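Local coordinates for protein branched-chain amino acid aminotransferase (Thermoproteus uzoniensis, PDB 5CE8) that probably transfers amino groups from leucine, isoleucine and valine to 2-oxoglutarate with pyridoxal 5'-phosphate as cofactor, as a class-IV aminotransferase, at residues V15-G19 and R20-E24; V29-S33 and P34-Y38. All blocks are in the same frame, centred on the assembly; numbering follows the deposited sequence.

Contact 1: V15-G19 and R20-E24; sequences VWLDG and RLVDE
Trp16 and Leu21 sit opposite each other, a non-hydrogen-bonded antiparallel pair whose side chains leave the same face of the strands and cross at about a right angle. Along Trp16, CB meets Leu21 CD1 at 3.7 Å. With CG anti to the backbone N (chi1 -171°), the ring is carried forward, toward the following turn; CG lies 4.1 Å from Arg20 O, and CD1 3.9 Å from Leu21 CD1, which comes at the ring edge, in plane. Farther out, Gly19 N sits over the six-membered ring, 3.3 Å from CZ2 and displaced toward the rim, so the indole packs under the turn, while Tyr80 meets it edge-to-face and Ala88 and Thr92 of helix 82-95 adjoin it. The other face carries Val15, Leu17, Arg20 and Val22, where Leu17 CB rests on Val22 CG2 at 3.9 Å. Val15 and Val22 exchange two nearly straight backbone bonds. Leu17 N reaches Arg20 O at 2.8 Å, whereas Arg20 N approaches Leu17 O from above the carbonyl plane. Asp18 and Gly19, with positive phi, form the corners of a type I' turn, and the whole is a two-residue beta hairpin at one edge of the antiparallel sheet, 20-23 being outermost within this chain.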
# COMPACT_ATOMS: atom_id res chain seq x y z
N VAL A 15 30.54 -20.20 28.34
CA VAL A 15 29.47 -20.08 27.36
C VAL A 15 29.38 -21.43 26.64
O VAL A 15 30.37 -22.11 26.38
CB VAL A 15 29.82 -18.96 26.32
CG1 VAL A 15 28.92 -19.05 25.08
CG2 VAL A 15 29.74 -17.52 26.97
N TRP A 16 28.17 -21.83 26.35
CA TRP A 16 27.98 -23.08 25.65
C TRP A 16 28.02 -22.82 24.16
O TRP A 16 27.33 -21.95 23.58
CB TRP A 16 26.69 -23.72 26.17
CG TRP A 16 26.27 -25.08 25.81
CD1 TRP A 16 26.28 -26.13 26.65
CD2 TRP A 16 25.55 -25.53 24.63
NE1 TRP A 16 25.70 -27.20 26.04
CE2 TRP A 16 25.23 -26.86 24.82
CE3 TRP A 16 25.19 -24.94 23.46
CZ2 TRP A 16 24.54 -27.62 23.88
CZ3 TRP A 16 24.46 -25.71 22.53
CH2 TRP A 16 24.19 -27.02 22.73
N LEU A 17 28.81 -23.65 23.51
CA LEU A 17 28.98 -23.60 22.13
C LEU A 17 28.96 -25.02 21.61
O LEU A 17 29.85 -25.82 21.91
CB LEU A 17 30.29 -22.92 21.92
CG LEU A 17 30.66 -22.63 20.48
CD1 LEU A 17 29.45 -22.20 19.72
CD2 LEU A 17 31.71 -21.53 20.36
N ASP A 18 27.93 -25.37 20.88
CA ASP A 18 27.82 -26.68 20.32
C ASP A 18 28.14 -27.87 21.23
O ASP A 18 28.94 -28.80 20.91
CB ASP A 18 28.61 -26.73 19.04
CG ASP A 18 27.82 -26.13 17.87
OD1 ASP A 18 26.63 -25.85 18.03
OD2 ASP A 18 28.40 -25.95 16.81
N GLY A 19 27.48 -27.85 22.36
CA GLY A 19 27.62 -28.92 23.31
C GLY A 19 28.88 -28.90 24.14
O GLY A 19 29.12 -29.90 24.74
N ARG A 20 29.65 -27.78 24.16
CA ARG A 20 30.88 -27.61 25.01
C ARG A 20 30.83 -26.30 25.72
O ARG A 20 30.36 -25.28 25.16
CB ARG A 20 32.18 -27.61 24.16
CG ARG A 20 33.51 -27.73 24.92
CD ARG A 20 34.72 -27.40 24.04
NE ARG A 20 36.02 -27.35 24.74
CZ ARG A 20 37.15 -26.90 24.20
NH1 ARG A 20 37.13 -26.42 22.96
NH2 ARG A 20 38.29 -26.91 24.89
N LEU A 21 31.31 -26.32 26.96
CA LEU A 21 31.41 -25.10 27.75
C LEU A 21 32.78 -24.53 27.46
O LEU A 21 33.78 -25.16 27.67
CB LEU A 21 31.21 -25.35 29.22
CG LEU A 21 29.93 -24.98 30.01
CD1 LEU A 21 28.74 -24.42 29.21
CD2 LEU A 21 29.52 -26.10 30.97
N VAL A 22 32.81 -23.35 26.89
CA VAL A 22 34.08 -22.78 26.44
C VAL A 22 34.16 -21.45 27.16
O VAL A 22 33.16 -20.94 27.60
CB VAL A 22 34.17 -22.59 24.91
CG1 VAL A 22 34.25 -23.93 24.17
CG2 VAL A 22 33.04 -21.66 24.39
N ASP A 23 35.33 -20.90 27.32
CA ASP A 23 35.47 -19.54 27.82
C ASP A 23 34.89 -18.51 26.84
O ASP A 23 34.92 -18.74 25.65
CB ASP A 23 36.96 -19.25 27.97
CG ASP A 23 37.57 -19.88 29.23
OD1 ASP A 23 36.84 -20.30 30.21
OD2 ASP A 23 38.85 -19.88 29.25
N GLU A 24 34.40 -17.37 27.30
CA GLU A 24 33.63 -16.50 26.38
C GLU A 24 34.50 -15.95 25.25
O GLU A 24 34.01 -15.71 24.20
CB GLU A 24 32.91 -15.39 27.11
CG GLU A 24 33.71 -14.14 27.50
CD GLU A 24 32.77 -12.98 27.89
OE1 GLU A 24 32.42 -12.86 29.05
OE2 GLU A 24 32.34 -12.20 27.01

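Contact 2: V29-S33 and P34-Y38; sequences VTVLS and PSLNY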
# COMPACT_ATOMS: atom_id res chain seq x y z
N VAL A 29 32.83 -16.58 16.04
CA VAL A 29 32.41 -17.16 14.75
C VAL A 29 33.16 -16.44 13.64
O VAL A 29 33.40 -15.23 13.77
CB VAL A 29 30.91 -17.04 14.56
CG1 VAL A 29 30.46 -15.55 14.58
CG2 VAL A 29 30.47 -17.73 13.27
N THR A 30 33.62 -17.20 12.65
CA THR A 30 34.31 -16.64 11.50
C THR A 30 33.52 -15.46 10.95
O THR A 30 32.23 -15.51 10.72
CB THR A 30 34.52 -17.60 10.38
OG1 THR A 30 34.98 -16.90 9.21
CG2 THR A 30 33.28 -18.36 9.98
N VAL A 31 34.29 -14.44 10.61
CA VAL A 31 33.68 -13.17 10.08
C VAL A 31 33.14 -13.34 8.67
O VAL A 31 32.55 -12.44 8.13
CB VAL A 31 34.63 -11.98 10.10
CG1 VAL A 31 35.06 -11.65 11.55
CG2 VAL A 31 35.86 -12.22 9.17
N LEU A 32 33.41 -14.50 8.05
CA LEU A 32 32.80 -14.78 6.75
C LEU A 32 31.55 -15.67 6.82
O LEU A 32 31.04 -16.08 5.82
CB LEU A 32 33.85 -15.49 5.88
CG LEU A 32 35.11 -14.70 5.54
CD1 LEU A 32 36.09 -15.66 4.86
CD2 LEU A 32 34.83 -13.48 4.69
N SER A 33 31.03 -15.94 8.01
CA SER A 33 29.79 -16.65 8.13
C SER A 33 28.71 -15.90 7.39
O SER A 33 28.61 -14.69 7.53
CB SER A 33 29.39 -16.76 9.65
OG SER A 33 28.03 -17.08 9.78
N PRO A 34 27.88 -16.62 6.60
CA PRO A 34 26.67 -15.97 6.09
C PRO A 34 25.71 -15.49 7.23
O PRO A 34 24.91 -14.61 6.99
CB PRO A 34 26.05 -17.02 5.18
CG PRO A 34 26.44 -18.34 5.84
CD PRO A 34 27.86 -18.08 6.41
N SER A 35 25.87 -15.91 8.50
CA SER A 35 25.09 -15.31 9.55
C SER A 35 25.49 -13.92 9.92
O SER A 35 24.59 -13.13 10.24
CB SER A 35 25.00 -16.22 10.79
OG SER A 35 24.50 -17.45 10.34
N LEU A 36 26.78 -13.62 9.85
CA LEU A 36 27.27 -12.32 10.06
C LEU A 36 27.06 -11.36 8.90
O LEU A 36 26.63 -10.23 9.08
CB LEU A 36 28.72 -12.34 10.38
CG LEU A 36 29.39 -11.04 10.75
CD1 LEU A 36 28.78 -10.49 12.00
CD2 LEU A 36 30.89 -11.19 10.94
N ASN A 37 27.26 -11.88 7.72
CA ASN A 37 27.31 -11.05 6.54
C ASN A 37 25.90 -10.82 5.95
O ASN A 37 25.73 -9.86 5.23
CB ASN A 37 28.16 -11.74 5.46
CG ASN A 37 29.65 -11.58 5.66
OD1 ASN A 37 30.30 -10.82 4.91
ND2 ASN A 37 30.22 -12.32 6.64
N TYR A 38 24.93 -11.70 6.24
CA TYR A 38 23.57 -11.67 5.64
C TYR A 38 22.33 -11.78 6.62
O TYR A 38 21.19 -11.96 6.15
CB TYR A 38 23.45 -12.79 4.62
CG TYR A 38 24.57 -12.82 3.62
CD1 TYR A 38 24.98 -11.67 2.90
CD2 TYR A 38 25.21 -14.01 3.34
CE1 TYR A 38 26.04 -11.74 2.00
CE2 TYR A 38 26.28 -14.07 2.48
CZ TYR A 38 26.69 -12.99 1.79
OH TYR A 38 27.74 -13.21 0.91
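Asn37 turns its amide back over the start of its own helix, where ND2 lies between two carbonyl oxygens of the preceding loop. It donates to Val31 O at 2.8 Å, an acceptor close to the amide plane, and to Ser33 O at 3.0 Å, which it approaches from above the carbonyl plane. Ser33 O also receives the backbone N of Asn37 at 3.1 Å, within the carbonyl plane, so this buried oxygen is gripped by both nitrogens of one residue. The two ND2 bonds fix the rotation of the amide and leave OD1 directed to Arg105 of the second subunit. Ser33 is the N-cap of helix 34-38: its OG, anti to the backbone N (chi1 163°), accepts from Ser35 N at 2.8 Å and is also hydrogen-bonded to Ile110 O. Pro34 is the first helical residue after the cap, where its nitrogen has no hydrogen to offer. Leading into the cap, Thr30 to Ser33 form a type I turn, and Thr30 OG1 accepts from Leu32 N at 3.1 Å in an ST turn. Leu36 CD2 comes against the backbone of Val31, 3.5 Å from Val31 CA and slightly farther from CB, while Val31 packs against Tyr109 of the second subunit.

Contacts 1 and 2 follow in series along the N-terminal part of the chain, with strand 20-23 succeeded directly by strand 28-30. Their centres are 19 Å apart and their nearest atoms about 7 Å, so they do not touch. Each centre lies about 23 Å from the centre of the chain, on the same side, and both are away from the cofactor-binding residues of their own chain. Their surroundings differ: contact 1 forms one edge of the sheet, beside strand 125-132 and helix 82-95, whereas contact 2 is buried against the second subunit. There Val29 and Thr30 pair antiparallel with a strand of that subunit, and Tyr38 packs on its Tyr167, a residue that binds pyridoxal 5'-phosphate.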